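Local structure of DPS family dna-binding stress response protein (Thermosynechococcus elongatus, 2C41) at residues C[9-14]-C[117-122]; C[21-26]-C[57-62]; C[29-34]-C[87-92]; C[46-51]-C[144-149]; C[108-113]-C[138-143]. The protein is a cyanobacterial Dps family stress protein that probably binds and oxidises iron and, as in its relatives, may bind DNA. One frame throughout, in Å; residues are numbered along the deposited sequence.

Contact 1 (C[9-14]-C[117-122])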
# COMPACT_ATOMS: atom_id res chain seq x y z
N GLU C 9 33.64 7.88 -27.88
CA GLU C 9 34.67 7.46 -26.95
C GLU C 9 34.76 8.45 -25.79
O GLU C 9 34.82 8.07 -24.62
CB GLU C 9 36.01 7.32 -27.68
CG GLU C 9 36.01 6.18 -28.68
CD GLU C 9 37.13 6.27 -29.71
OE1 GLU C 9 38.00 7.16 -29.61
OE2 GLU C 9 37.13 5.43 -30.64
N GLN C 10 34.73 9.73 -26.12
CA GLN C 10 34.75 10.78 -25.11
C GLN C 10 33.54 10.70 -24.18
O GLN C 10 33.68 10.90 -22.98
CB GLN C 10 34.80 12.17 -25.77
CG GLN C 10 36.17 12.49 -26.37
CD GLN C 10 36.21 13.85 -27.04
OE1 GLN C 10 35.79 14.85 -26.46
NE2 GLN C 10 36.71 13.89 -28.27
N VAL C 11 32.36 10.40 -24.73
CA VAL C 11 31.17 10.24 -23.89
C VAL C 11 31.38 9.14 -22.84
O VAL C 11 31.08 9.32 -21.66
CB VAL C 11 29.90 9.96 -24.72
CG1 VAL C 11 28.76 9.48 -23.83
CG2 VAL C 11 29.47 11.20 -25.48
N LEU C 12 31.91 8.00 -23.28
CA LEU C 12 32.18 6.89 -22.37
C LEU C 12 33.15 7.30 -21.27
O LEU C 12 32.95 6.95 -20.10
CB LEU C 12 32.70 5.67 -23.13
CG LEU C 12 31.64 4.99 -24.00
CD1 LEU C 12 32.28 3.91 -24.89
CD2 LEU C 12 30.54 4.40 -23.13
N THR C 13 34.17 8.07 -21.63
CA THR C 13 35.12 8.60 -20.64
C THR C 13 34.39 9.44 -19.59
O THR C 13 34.64 9.28 -18.39
CB THR C 13 36.26 9.39 -21.34
OG1 THR C 13 37.00 8.49 -22.18
CG2 THR C 13 37.18 10.05 -20.34
N THR C 14 33.47 10.30 -20.03
CA THR C 14 32.71 11.13 -19.09
C THR C 14 31.88 10.27 -18.14
O THR C 14 31.80 10.57 -16.95
CB THR C 14 31.79 12.18 -19.76
OG1 THR C 14 30.61 11.56 -20.29
CG2 THR C 14 32.54 12.96 -20.86
N ALA C 117 27.27 17.03 -20.52
CA ALA C 117 26.03 17.12 -21.30
C ALA C 117 26.33 17.73 -22.68
O ALA C 117 25.79 17.28 -23.69
CB ALA C 117 24.97 17.94 -20.57
N GLU C 118 27.21 18.73 -22.71
CA GLU C 118 27.58 19.38 -23.97
C GLU C 118 28.31 18.39 -24.88
O GLU C 118 28.03 18.35 -26.08
CB GLU C 118 28.41 20.66 -23.75
CG GLU C 118 28.40 21.57 -25.00
CD GLU C 118 29.24 22.84 -24.87
OE1 GLU C 118 29.49 23.48 -25.92
OE2 GLU C 118 29.64 23.21 -23.74
N ILE C 119 29.22 17.61 -24.30
CA ILE C 119 29.95 16.58 -25.04
C ILE C 119 28.98 15.55 -25.63
O ILE C 119 29.05 15.22 -26.81
CB ILE C 119 31.02 15.88 -24.17
CG1 ILE C 119 32.15 16.87 -23.84
CG2 ILE C 119 31.59 14.65 -24.90
CD1 ILE C 119 33.01 16.46 -22.66
N ALA C 120 28.06 15.07 -24.80
CA ALA C 120 27.05 14.10 -25.27
C ALA C 120 26.20 14.69 -26.40
O ALA C 120 25.92 14.02 -27.41
CB ALA C 120 26.18 13.64 -24.12
N THR C 121 25.79 15.94 -26.24
CA THR C 121 24.98 16.63 -27.24
C THR C 121 25.74 16.72 -28.58
O THR C 121 25.17 16.43 -29.65
CB THR C 121 24.53 18.02 -26.73
OG1 THR C 121 23.58 17.85 -25.66
CG2 THR C 121 23.90 18.87 -27.85
N GLU C 122 27.02 17.08 -28.51
CA GLU C 122 27.89 17.13 -29.70
C GLU C 122 28.02 15.76 -30.37
O GLU C 122 28.11 15.68 -31.60
CB GLU C 122 29.27 17.65 -29.33
CG GLU C 122 29.28 19.14 -29.02
CD GLU C 122 30.66 19.66 -28.68
OE1 GLU C 122 30.77 20.86 -28.34
OE2 GLU C 122 31.64 18.89 -28.75

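Contact 2 (C[21-26]-C[57-62])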
# COMPACT_ATOMS: atom_id res chain seq x y z
N ASN C 21 32.59 9.50 -9.53
CA ASN C 21 32.21 10.63 -8.67
C ASN C 21 30.98 10.34 -7.82
O ASN C 21 30.92 10.71 -6.65
CB ASN C 21 32.01 11.92 -9.47
CG ASN C 21 33.32 12.55 -9.93
OD1 ASN C 21 33.33 13.43 -10.79
ND2 ASN C 21 34.43 12.09 -9.37
N ALA C 22 29.99 9.66 -8.41
CA ALA C 22 28.77 9.30 -7.68
C ALA C 22 29.11 8.36 -6.52
O ALA C 22 28.59 8.51 -5.40
CB ALA C 22 27.75 8.67 -8.61
N VAL C 23 29.98 7.39 -6.78
CA VAL C 23 30.41 6.43 -5.74
C VAL C 23 31.13 7.15 -4.59
O VAL C 23 30.79 6.94 -3.42
CB VAL C 23 31.31 5.32 -6.34
CG1 VAL C 23 31.94 4.47 -5.23
CG2 VAL C 23 30.49 4.45 -7.31
N VAL C 24 32.11 8.00 -4.92
CA VAL C 24 32.86 8.72 -3.88
C VAL C 24 31.97 9.71 -3.13
O VAL C 24 32.04 9.81 -1.90
CB VAL C 24 34.12 9.44 -4.46
CG1 VAL C 24 34.81 10.33 -3.41
CG2 VAL C 24 35.07 8.41 -5.00
N MET C 25 31.12 10.42 -3.86
CA MET C 25 30.19 11.36 -3.26
C MET C 25 29.24 10.65 -2.30
O MET C 25 28.94 11.15 -1.21
CB MET C 25 29.39 12.05 -4.35
CG MET C 25 28.77 13.32 -3.89
SD MET C 25 30.04 14.56 -3.55
CE MET C 25 28.94 15.83 -2.96
N TYR C 26 28.76 9.48 -2.71
CA TYR C 26 27.91 8.67 -1.85
C TYR C 26 28.64 8.28 -0.56
O TYR C 26 28.12 8.47 0.55
CB TYR C 26 27.41 7.42 -2.58
CG TYR C 26 26.72 6.48 -1.62
CD1 TYR C 26 25.49 6.84 -1.06
CD2 TYR C 26 27.31 5.29 -1.23
CE1 TYR C 26 24.84 6.00 -0.16
CE2 TYR C 26 26.67 4.44 -0.31
CZ TYR C 26 25.44 4.82 0.21
OH TYR C 26 24.78 4.02 1.11
N ALA C 57 21.53 6.51 -6.00
CA ALA C 57 20.71 6.04 -7.13
C ALA C 57 21.38 6.32 -8.46
O ALA C 57 21.14 5.62 -9.45
CB ALA C 57 19.35 6.70 -7.08
N MET C 58 22.22 7.35 -8.50
CA MET C 58 22.91 7.74 -9.72
C MET C 58 23.99 6.77 -10.15
O MET C 58 24.33 6.70 -11.33
CB MET C 58 23.52 9.13 -9.56
CG MET C 58 22.50 10.19 -9.21
SD MET C 58 23.34 11.78 -9.16
CE MET C 58 22.09 12.78 -8.38
N ILE C 59 24.54 6.02 -9.19
CA ILE C 59 25.63 5.10 -9.48
C ILE C 59 25.22 4.09 -10.55
O ILE C 59 25.90 3.95 -11.57
CB ILE C 59 26.12 4.35 -8.21
CG1 ILE C 59 26.67 5.34 -7.18
CG2 ILE C 59 27.17 3.31 -8.60
CD1 ILE C 59 26.79 4.77 -5.78
N ASP C 60 24.11 3.41 -10.33
CA ASP C 60 23.66 2.40 -11.28
C ASP C 60 23.23 3.01 -12.62
O ASP C 60 23.48 2.43 -13.68
CB ASP C 60 22.54 1.56 -10.69
CG ASP C 60 22.29 0.30 -11.48
OD1 ASP C 60 21.28 0.24 -12.18
OD2 ASP C 60 23.15 -0.61 -11.43
N GLU C 61 22.61 4.20 -12.58
CA GLU C 61 22.18 4.88 -13.80
C GLU C 61 23.37 5.22 -14.70
O GLU C 61 23.33 5.00 -15.91
CB GLU C 61 21.44 6.17 -13.47
CG GLU C 61 20.12 5.99 -12.78
CD GLU C 61 19.22 7.15 -13.06
OE1 GLU C 61 19.23 8.11 -12.26
OE2 GLU C 61 18.54 7.13 -14.10
N LEU C 62 24.42 5.77 -14.09
CA LEU C 62 25.63 6.17 -14.81
C LEU C 62 26.43 4.96 -15.28
O LEU C 62 26.99 4.97 -16.38
CB LEU C 62 26.49 7.08 -13.93
CG LEU C 62 25.89 8.47 -13.67
CD1 LEU C 62 26.56 9.11 -12.43
CD2 LEU C 62 26.02 9.36 -14.91

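Contact 3 (C[29-34]-C[87-92])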
# COMPACT_ATOMS: atom_id res chain seq x y z
N TYR C 29 28.99 11.11 1.74
CA TYR C 29 27.71 11.34 2.44
C TYR C 29 27.52 10.40 3.62
O TYR C 29 27.01 10.81 4.67
CB TYR C 29 26.52 11.28 1.49
CG TYR C 29 26.08 12.64 0.99
CD1 TYR C 29 25.71 13.65 1.89
CD2 TYR C 29 26.01 12.92 -0.38
CE1 TYR C 29 25.29 14.90 1.44
CE2 TYR C 29 25.59 14.18 -0.84
CZ TYR C 29 25.23 15.16 0.07
OH TYR C 29 24.82 16.39 -0.35
N LYS C 30 27.94 9.14 3.46
CA LYS C 30 27.85 8.18 4.55
C LYS C 30 28.76 8.60 5.71
O LYS C 30 28.35 8.52 6.87
CB LYS C 30 28.15 6.76 4.06
CG LYS C 30 27.04 6.14 3.19
CD LYS C 30 25.63 6.29 3.80
CE LYS C 30 25.47 5.49 5.09
NZ LYS C 30 24.05 5.12 5.37
N LYS C 31 29.97 9.06 5.40
CA LYS C 31 30.84 9.60 6.44
C LYS C 31 30.14 10.71 7.22
O LYS C 31 30.11 10.68 8.45
CB LYS C 31 32.17 10.09 5.86
CG LYS C 31 32.99 10.91 6.84
CD LYS C 31 34.35 11.23 6.26
CE LYS C 31 35.20 12.03 7.25
NZ LYS C 31 36.45 12.48 6.57
N TYR C 32 29.55 11.67 6.51
CA TYR C 32 28.87 12.79 7.17
C TYR C 32 27.70 12.28 8.02
O TYR C 32 27.54 12.68 9.17
CB TYR C 32 28.41 13.86 6.17
CG TYR C 32 29.45 14.25 5.13
CD1 TYR C 32 30.82 14.30 5.44
CD2 TYR C 32 29.06 14.62 3.84
CE1 TYR C 32 31.78 14.67 4.47
CE2 TYR C 32 29.99 14.99 2.88
CZ TYR C 32 31.34 15.02 3.19
OH TYR C 32 32.25 15.38 2.23
N HIS C 33 26.89 11.40 7.44
CA HIS C 33 25.78 10.75 8.14
C HIS C 33 26.27 10.13 9.46
O HIS C 33 25.67 10.36 10.51
CB HIS C 33 25.18 9.69 7.21
CG HIS C 33 24.08 8.88 7.80
ND1 HIS C 33 22.85 9.41 8.13
CD2 HIS C 33 23.99 7.55 8.06
CE1 HIS C 33 22.06 8.45 8.59
NE2 HIS C 33 22.73 7.31 8.55
N TRP C 34 27.36 9.37 9.41
CA TRP C 34 27.84 8.66 10.59
C TRP C 34 28.51 9.56 11.62
O TRP C 34 28.37 9.34 12.83
CB TRP C 34 28.81 7.55 10.19
CG TRP C 34 28.19 6.48 9.34
CD1 TRP C 34 26.91 5.98 9.44
CD2 TRP C 34 28.82 5.75 8.29
NE1 TRP C 34 26.72 5.00 8.50
CE2 TRP C 34 27.87 4.83 7.78
CE3 TRP C 34 30.11 5.78 7.73
CZ2 TRP C 34 28.16 3.95 6.73
CZ3 TRP C 34 30.39 4.90 6.67
CH2 TRP C 34 29.43 4.00 6.20
N THR C 87 36.76 15.12 -4.39
CA THR C 87 37.68 14.85 -3.29
C THR C 87 37.09 13.79 -2.36
O THR C 87 36.01 14.01 -1.78
CB THR C 87 37.99 16.13 -2.48
OG1 THR C 87 38.65 17.08 -3.32
CG2 THR C 87 38.88 15.80 -1.29
N PRO C 88 37.79 12.65 -2.19
CA PRO C 88 37.32 11.72 -1.16
C PRO C 88 37.60 12.33 0.21
O PRO C 88 38.68 12.88 0.44
CB PRO C 88 38.15 10.46 -1.41
CG PRO C 88 39.41 10.96 -2.04
CD PRO C 88 39.00 12.16 -2.87
N SER C 89 36.62 12.26 1.11
CA SER C 89 36.75 12.92 2.40
C SER C 89 37.88 12.29 3.21
O SER C 89 38.03 11.07 3.20
CB SER C 89 35.44 12.82 3.18
OG SER C 89 35.46 13.70 4.29
N SER C 90 38.65 13.13 3.89
CA SER C 90 39.80 12.68 4.66
C SER C 90 39.86 13.35 6.03
O SER C 90 39.72 14.57 6.14
CB SER C 90 41.08 12.95 3.86
OG SER C 90 42.23 12.49 4.55
N GLY C 91 40.04 12.54 7.07
CA GLY C 91 40.31 13.05 8.42
C GLY C 91 39.09 13.51 9.19
O GLY C 91 37.96 13.51 8.69
N GLN C 92 39.33 13.90 10.44
CA GLN C 92 38.27 14.39 11.32
C GLN C 92 37.84 15.78 10.87
O GLN C 92 38.67 16.66 10.65
CB GLN C 92 38.75 14.40 12.78
CG GLN C 92 39.28 13.06 13.29
CD GLN C 92 38.19 12.09 13.70
OE1 GLN C 92 37.19 12.48 14.31
NE2 GLN C 92 38.39 10.81 13.39

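Contact 4 (C[46-51]-C[144-149])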
# COMPACT_ATOMS: atom_id res chain seq x y z
N LEU C 46 19.72 12.90 9.15
CA LEU C 46 18.72 12.65 8.11
C LEU C 46 19.07 13.31 6.78
O LEU C 46 18.97 12.67 5.73
CB LEU C 46 17.34 13.12 8.56
CG LEU C 46 16.72 12.22 9.63
CD1 LEU C 46 15.48 12.84 10.26
CD2 LEU C 46 16.42 10.85 9.00
N LEU C 47 19.49 14.58 6.82
CA LEU C 47 19.88 15.28 5.60
C LEU C 47 20.92 14.50 4.81
O LEU C 47 20.77 14.29 3.61
CB LEU C 47 20.40 16.69 5.90
CG LEU C 47 20.89 17.45 4.66
CD1 LEU C 47 19.72 18.05 3.87
CD2 LEU C 47 21.88 18.52 5.08
N PHE C 48 21.97 14.07 5.50
CA PHE C 48 23.07 13.37 4.85
C PHE C 48 22.62 12.03 4.27
O PHE C 48 23.07 11.65 3.19
CB PHE C 48 24.25 13.21 5.80
CG PHE C 48 24.90 14.52 6.19
CD1 PHE C 48 25.21 14.80 7.52
CD2 PHE C 48 25.21 15.47 5.21
CE1 PHE C 48 25.81 16.02 7.87
CE2 PHE C 48 25.81 16.69 5.55
CZ PHE C 48 26.11 16.97 6.87
N GLU C 49 21.72 11.35 4.96
CA GLU C 49 21.18 10.09 4.45
C GLU C 49 20.29 10.34 3.22
O GLU C 49 20.38 9.61 2.24
CB GLU C 49 20.41 9.34 5.55
CG GLU C 49 19.94 7.95 5.12
CD GLU C 49 21.06 6.91 5.01
OE1 GLU C 49 22.27 7.23 5.11
OE2 GLU C 49 20.72 5.73 4.82
N GLU C 50 19.47 11.38 3.28
CA GLU C 50 18.53 11.68 2.21
C GLU C 50 19.26 12.07 0.93
O GLU C 50 19.01 11.50 -0.14
CB GLU C 50 17.56 12.78 2.64
CG GLU C 50 16.56 12.30 3.66
CD GLU C 50 15.88 13.43 4.41
OE1 GLU C 50 16.38 14.58 4.38
OE2 GLU C 50 14.85 13.15 5.05
N GLN C 51 20.19 13.01 1.04
CA GLN C 51 20.95 13.45 -0.13
C GLN C 51 21.90 12.34 -0.59
O GLN C 51 22.04 12.09 -1.79
CB GLN C 51 21.63 14.80 0.12
CG GLN C 51 20.59 15.85 0.58
CD GLN C 51 21.00 17.31 0.40
OE1 GLN C 51 20.13 18.16 0.29
NE2 GLN C 51 22.29 17.59 0.38
N TRP C 144 21.98 23.75 -2.83
CA TRP C 144 21.13 24.77 -2.21
C TRP C 144 20.86 24.45 -0.72
O TRP C 144 21.09 25.30 0.14
CB TRP C 144 19.85 24.96 -3.02
CG TRP C 144 18.72 25.56 -2.24
CD1 TRP C 144 18.75 26.69 -1.47
CD2 TRP C 144 17.39 25.04 -2.16
NE1 TRP C 144 17.51 26.90 -0.90
CE2 TRP C 144 16.66 25.90 -1.32
CE3 TRP C 144 16.75 23.93 -2.72
CZ2 TRP C 144 15.31 25.68 -1.01
CZ3 TRP C 144 15.40 23.71 -2.42
CH2 TRP C 144 14.70 24.59 -1.57
N PHE C 145 20.38 23.24 -0.43
CA PHE C 145 20.14 22.80 0.96
C PHE C 145 21.36 23.01 1.85
O PHE C 145 21.28 23.60 2.93
CB PHE C 145 19.74 21.32 1.00
CG PHE C 145 18.25 21.08 0.99
CD1 PHE C 145 17.47 21.43 -0.12
CD2 PHE C 145 17.62 20.47 2.07
CE1 PHE C 145 16.09 21.20 -0.13
CE2 PHE C 145 16.24 20.23 2.07
CZ PHE C 145 15.48 20.59 0.97
N LEU C 146 22.51 22.52 1.38
CA LEU C 146 23.76 22.61 2.14
C LEU C 146 24.16 24.06 2.40
O LEU C 146 24.51 24.41 3.53
CB LEU C 146 24.87 21.89 1.38
CG LEU C 146 25.39 20.47 1.70
CD1 LEU C 146 24.65 19.72 2.79
CD2 LEU C 146 25.51 19.65 0.42
N LYS C 147 24.09 24.89 1.37
CA LYS C 147 24.44 26.30 1.50
C LYS C 147 23.59 27.01 2.54
O LYS C 147 24.09 27.86 3.28
CB LYS C 147 24.34 27.01 0.14
CG LYS C 147 25.50 26.70 -0.79
CD LYS C 147 25.24 27.26 -2.20
CE LYS C 147 25.07 28.79 -2.20
NZ LYS C 147 26.35 29.47 -1.88
N GLU C 148 22.31 26.66 2.61
CA GLU C 148 21.41 27.26 3.61
C GLU C 148 21.92 27.05 5.04
O GLU C 148 21.81 27.94 5.87
CB GLU C 148 19.98 26.73 3.47
CG GLU C 148 19.27 27.16 2.17
CD GLU C 148 19.30 28.67 1.95
OE1 GLU C 148 19.53 29.12 0.80
OE2 GLU C 148 19.14 29.41 2.94
N PHE C 149 22.48 25.87 5.32
CA PHE C 149 23.00 25.58 6.66
C PHE C 149 24.15 26.50 7.06
O PHE C 149 24.43 26.69 8.24
CB PHE C 149 23.42 24.12 6.76
CG PHE C 149 22.28 23.19 7.04
CD1 PHE C 149 21.55 22.63 5.99
CD2 PHE C 149 21.93 22.88 8.35
CE1 PHE C 149 20.49 21.75 6.26
CE2 PHE C 149 20.87 22.01 8.63
CZ PHE C 149 20.15 21.45 7.59

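Contact 5 (C[108-113]-C[138-143])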
# COMPACT_ATOMS: atom_id res chain seq x y z
N LEU C 108 31.77 20.94 -8.20
CA LEU C 108 32.61 20.28 -9.21
C LEU C 108 31.74 19.39 -10.10
O LEU C 108 31.86 19.45 -11.34
CB LEU C 108 33.75 19.47 -8.57
CG LEU C 108 34.68 18.66 -9.49
CD1 LEU C 108 36.04 18.45 -8.86
CD2 LEU C 108 34.08 17.32 -9.88
N ILE C 109 30.89 18.58 -9.49
CA ILE C 109 30.01 17.68 -10.26
C ILE C 109 29.05 18.45 -11.17
O ILE C 109 28.86 18.07 -12.33
CB ILE C 109 29.25 16.71 -9.34
CG1 ILE C 109 30.23 15.73 -8.69
CG2 ILE C 109 28.17 15.95 -10.14
CD1 ILE C 109 29.62 14.87 -7.59
N ILE C 110 28.46 19.53 -10.65
CA ILE C 110 27.55 20.37 -11.44
C ILE C 110 28.28 20.94 -12.67
O ILE C 110 27.77 20.88 -13.78
CB ILE C 110 26.95 21.53 -10.59
CG1 ILE C 110 25.96 20.96 -9.56
CG2 ILE C 110 26.27 22.58 -11.50
CD1 ILE C 110 25.63 21.92 -8.42
N THR C 111 29.48 21.46 -12.46
CA THR C 111 30.28 21.96 -13.57
C THR C 111 30.55 20.84 -14.58
O THR C 111 30.34 21.03 -15.79
CB THR C 111 31.59 22.60 -13.10
OG1 THR C 111 31.28 23.80 -12.37
CG2 THR C 111 32.51 22.96 -14.29
N GLU C 112 31.01 19.70 -14.09
CA GLU C 112 31.31 18.56 -14.95
C GLU C 112 30.09 18.04 -15.71
O GLU C 112 30.20 17.71 -16.89
CB GLU C 112 31.96 17.42 -14.16
CG GLU C 112 33.40 17.74 -13.74
CD GLU C 112 34.15 16.54 -13.22
OE1 GLU C 112 35.37 16.67 -12.98
OE2 GLU C 112 33.55 15.46 -13.05
N MET C 113 28.93 17.97 -15.05
CA MET C 113 27.72 17.51 -15.73
C MET C 113 27.28 18.44 -16.85
O MET C 113 26.80 17.98 -17.89
CB MET C 113 26.59 17.26 -14.74
CG MET C 113 26.77 15.95 -13.95
SD MET C 113 25.25 15.51 -13.09
CE MET C 113 25.78 13.96 -12.33
N THR C 138 19.33 17.46 -9.34
CA THR C 138 19.40 16.90 -7.99
C THR C 138 20.64 17.45 -7.25
O THR C 138 20.55 17.84 -6.09
CB THR C 138 19.39 15.36 -8.05
OG1 THR C 138 18.10 14.95 -8.54
CG2 THR C 138 19.62 14.75 -6.67
N HIS C 139 21.77 17.50 -7.94
CA HIS C 139 22.97 18.12 -7.36
C HIS C 139 22.75 19.59 -7.01
O HIS C 139 23.21 20.07 -5.96
CB HIS C 139 24.17 17.93 -8.29
CG HIS C 139 24.83 16.61 -8.13
ND1 HIS C 139 24.66 15.56 -9.01
CD2 HIS C 139 25.64 16.14 -7.15
CE1 HIS C 139 25.35 14.52 -8.59
NE2 HIS C 139 25.95 14.84 -7.46
N GLN C 140 22.04 20.30 -7.88
CA GLN C 140 21.72 21.71 -7.61
C GLN C 140 20.82 21.86 -6.38
O GLN C 140 20.99 22.80 -5.59
CB GLN C 140 21.14 22.37 -8.85
CG GLN C 140 22.20 22.53 -9.94
CD GLN C 140 21.65 22.84 -11.31
OE1 GLN C 140 20.57 22.40 -11.70
NE2 GLN C 140 22.44 23.59 -12.09
N LYS C 141 19.90 20.92 -6.20
CA LYS C 141 19.04 20.92 -5.00
C LYS C 141 19.88 20.69 -3.74
O LYS C 141 19.75 21.43 -2.75
CB LYS C 141 17.94 19.86 -5.09
CG LYS C 141 17.03 19.83 -3.85
CD LYS C 141 15.98 18.71 -3.92
CE LYS C 141 16.63 17.33 -3.76
NZ LYS C 141 15.63 16.27 -3.44
N HIS C 142 20.75 19.69 -3.79
CA HIS C 142 21.63 19.35 -2.67
C HIS C 142 22.51 20.52 -2.27
O HIS C 142 22.67 20.82 -1.09
CB HIS C 142 22.51 18.15 -3.04
CG HIS C 142 21.76 16.86 -3.18
ND1 HIS C 142 22.36 15.71 -3.65
CD2 HIS C 142 20.47 16.54 -2.92
CE1 HIS C 142 21.47 14.73 -3.67
NE2 HIS C 142 20.31 15.21 -3.23
N ARG C 143 23.08 21.19 -3.28
CA ARG C 143 23.95 22.34 -3.05
C ARG C 143 23.19 23.47 -2.35
O ARG C 143 23.69 24.09 -1.42
CB ARG C 143 24.54 22.82 -4.39
CG ARG C 143 25.32 24.12 -4.28
CD ARG C 143 25.75 24.61 -5.66
NE ARG C 143 26.35 25.93 -5.56
CZ ARG C 143 25.67 27.08 -5.58
NH1 ARG C 143 26.33 28.24 -5.47
NH2 ARG C 143 24.34 27.08 -5.70

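Contact 1 (C[9-14]-C[117-122])
I119 reaches from segment 117-122 to three residues of segment 9-14, and it loses more surface here than any other residue of the contact. The two helices run nearly antiparallel, at 154°, with axes 9.3 Å apart.

The contacts between the helices are apolar. I119 uses both branches. Its CG2 methyl meets V11 CG2 at 4.1 Å and also touches CB of Q10. The longer branch ends at T14, with I119 CD1 4.0 Å from T14 CG2. The I119 side chain lies alongside those of V11 and T14 and runs antiparallel to them. V11 also serves A120. Its CG2 methyl lies 3.8 Å from A120 CA, where the small alanine lets the backbones come near: V11 CA and A120 CA are 5.8 Å apart.

The one hydroxyl near the contact bonds within its own segment. T14 turns it back to its own helix, chi1 77°, and OG1 bonds V11 O at 2.7 Å. The bond lies in the carbonyl plane, on a lone pair. This leaves the CG2 methyl of T14 to face I119. The same OG1 also bonds Y132 OH of helix 126-149.

This is plain packing between the first helix of the ferritin-like bundle and helix 95-122, near one end of the bundle. Only carbon atoms meet across the two segments, most of them methyls. The hydroxyl of T14 is satisfied within its own helix and by Y132, so it asks nothing of segment 117-122.

Contact 2 (C[21-26]-C[57-62])
I59 and A22 carry this contact, with V23 beside them. The CB of A22 sits against I59 CG1 at 3.8 Å. It also meets L62 CD1 at 4.0 Å, one turn further along the helix. Alanine is small enough for the helices to approach closely: A22 CA and I59 CA are 5.5 Å apart, and the axes 8.6 Å. I59 sets CG1 anti to its carbonyl carbon (chi1 -62°), which carries this branch over the backbone of A22 and V23. Its other branch, CG2, packs on V23 CG2 at 3.7 Å, the two side chains lying roughly perpendicular. I59 CD1 reaches on to CB of Y26. With alanine at I59, the packing beside V23 and Y26 would probably be left with a gap, and A22 with less to rest on. The contact joins helices 6-35 and 41-68, consecutive and antiparallel in the four-helix bundle. M58 leads on to helix 126-149, and W34 of a third subunit packs on I59.

Contact 3 (C[29-34]-C[87-92])
K31 reaches out from helix 6-35 to the loop 87-92 and grips it with its amino group. The side chain is fully extended. CG stands anti to the backbone N (chi1 169°), and the later torsions keep the chain straight, which carries NZ out to the loop. There NZ gives two hydrogen bonds: one to S89 OG at 2.8 Å, the other to G91 O at 2.8 Å. The second lies in the carbonyl plane, on a lone pair. NZ also makes a salt bridge with D76 of a third subunit. The methylenes share the contact, with K31 CD 3.6 Å from S89 CB. Y32 approaches the same serine with its ring edge, CE1 lying 3.8 Å from S89 OG. Both Y32 OH and S89 OG bond E101 of helix 95-122. A methionine in place of K31 would probably leave G91 O and D76 without this partner. One charge thus joins a helix, a loop and a neighbouring subunit, and the acidic partner probably offsets the cost of burying it.

Contact 4 (C[46-51]-C[144-149])
L47 and F145 mark the closest backbone approach, yet their CA atoms are 8.8 Å apart. Segments 46-51 and 144-149 lie on helices 41-68 and 126-149 of the four-helix bundle. Their axes lie 12.0 Å apart and run nearly antiparallel, at 162°. Large side chains fill this width. With CG anti to the backbone N (chi1 177°), L47 reaches across to helix 126-149, and its two methyls divide there. CD1 meets F145 CD2 at 3.7 Å. CD2 meets F149 CE1 at 3.7 Å and also L146 CD1 at 3.8 Å. F48 adds a looser touch on L146. Q51 stretches across beside them. Its OE1 lies 3.3 Å from F145 CB, with the amide and ring planes 59° apart, while NE2 packs over the L146 methyls. NE2 also bonds Y29 OH of helix 6-35, and F41 of a fourth subunit meets the F145 ring edge-to-face. The contact is mostly apolar, and its one amide finds a hydrogen-bond partner on a third helix.

Contact 5 (C[108-113]-C[138-143])
This is a buried helix-to-helix contact inside the four-helix bundle of the ferritin-like fold. It joins helices 95-122 and 126-149, which follow each other in the chain and run nearly antiparallel here, at 155°. The axes lie 9.8 Å apart.

I110 loses the most surface. Its CG1 packs on H139 CB at 3.7 Å, the side chains lying alongside and pointing opposite ways. CD1 goes further, to Q140 CG at 3.8 Å and to R143 CD at 3.9 Å. The isoleucine thus rests on the aliphatic parts of two polar residues. Their polar ends are held elsewhere: R143 makes a salt bridge with E107, and Q140 bonds R65 of a second subunit. R143 also pairs with D70 of that subunit, so this side of the contact adjoins a subunit interface.

H139 fills the other side. With CG anti to the carbonyl carbon (chi1 -83°), its ring projects toward I109 and M113, which both come to the same side of its plane. The M113 sulfur lies obliquely to it. I109 makes a CH-pi contact over one face: its CG2 methyl sits 3.6 Å from the centroid of the H139 ring, only 12° off the normal.

All five contacts are buried, but at different depths. Contacts 2 and 5 lie nearest the middle of the chain, about 6 and 7 Å from its centre. They touch through M58 and H139. Contacts 1 and 3 lie on opposite sides of that centre, 30 Å apart between their own centres, and both use helix 6-35, as does contact 2. Contact 4 shares helix 41-68 with contact 2 and helix 126-149 with contact 5. It meets contact 3 through the K30-E49 salt bridge. Contacts 1, 2, 4 and 5 pack helix on helix, chiefly through carbon. Contact 3 alone pairs a helix with a loop, and alone has hydrogen bonds between its segments.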